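378aa long hypothetical citrate synthase (Sulfolobus tokodaii, PDB 1VGM) belongs to the citrate synthase family, whose members are largely helical proteins, and assembles from two copies of its chain. Local coordinates at residues Gln62-Gln65 and Ile66-Ile69. Sequence-based numbering, arbitrary orientation.
Sequences QLNQ and IKGI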
# COMPACT_ATOMS: atom_id res chain seq x y z
N GLN A 62 19.28 26.48 -9.41
CA GLN A 62 18.36 25.36 -9.25
C GLN A 62 18.57 24.62 -7.93
O GLN A 62 17.61 24.24 -7.28
CB GLN A 62 18.50 24.38 -10.42
CG GLN A 62 18.11 25.00 -11.77
CD GLN A 62 18.62 24.21 -12.96
OE1 GLN A 62 19.71 23.64 -12.93
NE2 GLN A 62 17.83 24.17 -14.02
N LEU A 63 19.83 24.43 -7.53
CA LEU A 63 20.13 23.77 -6.26
C LEU A 63 19.60 24.60 -5.09
O LEU A 63 19.07 24.04 -4.12
CB LEU A 63 21.64 23.58 -6.09
CG LEU A 63 22.17 22.98 -4.78
CD1 LEU A 63 21.49 21.66 -4.46
CD2 LEU A 63 23.67 22.78 -4.89
N ASN A 64 19.72 25.92 -5.17
CA ASN A 64 19.19 26.78 -4.12
C ASN A 64 17.67 26.74 -4.05
O ASN A 64 17.08 26.94 -2.99
CB ASN A 64 19.67 28.22 -4.32
CG ASN A 64 21.06 28.46 -3.74
OD1 ASN A 64 21.48 27.77 -2.82
ND2 ASN A 64 21.77 29.45 -4.29
N GLN A 65 17.04 26.48 -5.18
CA GLN A 65 15.60 26.30 -5.19
C GLN A 65 15.19 25.00 -4.49
O GLN A 65 14.24 25.01 -3.70
CB GLN A 65 15.08 26.34 -6.64
CG GLN A 65 15.14 27.75 -7.23
CD GLN A 65 14.79 27.81 -8.71
OE1 GLN A 65 15.29 27.02 -9.51
NE2 GLN A 65 13.94 28.76 -9.07
N ILE A 66 15.90 23.91 -4.75
CA ILE A 66 15.67 22.67 -4.01
C ILE A 66 15.77 22.89 -2.50
O ILE A 66 14.88 22.50 -1.75
CB ILE A 66 16.70 21.57 -4.37
CG1 ILE A 66 16.64 21.26 -5.87
CG2 ILE A 66 16.42 20.30 -3.56
CD1 ILE A 66 15.33 20.61 -6.29
N LYS A 67 16.87 23.50 -2.06
CA LYS A 67 17.09 23.74 -0.63
C LYS A 67 16.00 24.63 -0.03
O LYS A 67 15.57 24.43 1.11
CB LYS A 67 18.48 24.37 -0.42
CG LYS A 67 19.63 23.49 -0.91
CD LYS A 67 21.00 24.15 -0.70
CE LYS A 67 22.12 23.13 -0.90
NZ LYS A 67 23.49 23.72 -0.80
N GLY A 68 15.55 25.61 -0.81
CA GLY A 68 14.46 26.47 -0.38
C GLY A 68 13.14 25.75 -0.14
O GLY A 68 12.44 26.02 0.83
N ILE A 69 12.79 24.83 -1.03
CA ILE A 69 11.59 24.04 -0.83
C ILE A 69 11.73 23.14 0.40
O ILE A 69 10.84 23.08 1.25
CB ILE A 69 11.27 23.17 -2.06
CG1 ILE A 69 10.93 24.07 -3.25
CG2 ILE A 69 10.12 22.22 -1.75
CD1 ILE A 69 10.99 23.36 -4.61
O HOH W 1 23.51 25.68 -2.41
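Gly68 N donates to Asn64 O over 3.0 Å, in a bond bent to 150° at the hydrogen. One residue earlier, the amide Lys67 N gives Leu63 O a straighter one (3.1 Å, 168°), and Lys67 CG packs 3.3 Å from that same Leu63 O. Ile66 N to Gln62 O and Ile69 N to Gln65 O complete four successive i to i+4 bonds of a regular alpha-helix. With CG beside its own backbone N (chi1 -60°) and the chain extended beyond, Lys67 runs back toward the start of helix 60-71. Its CE comes 3.9 Å from Leu63 CG, the lysine methylenes slanting across the leucine branch. Beyond them a water donates to Asn64 OD1 at 2.9 Å; its distance of 2.5 Å to Lys67 NZ is improbably short, so a bridge between the two side chains is tentative. Leu63 and Ile66 face helix 45-54, Leu63 also packs on Ile375 of the second subunit, and Ile69 meets helix 117-139. The lysine is thus used amphipathically: its aliphatic part covers a buried leucine at the subunit interface, while its probably charged ammonium lies beyond, near the water on Asn64 OD1.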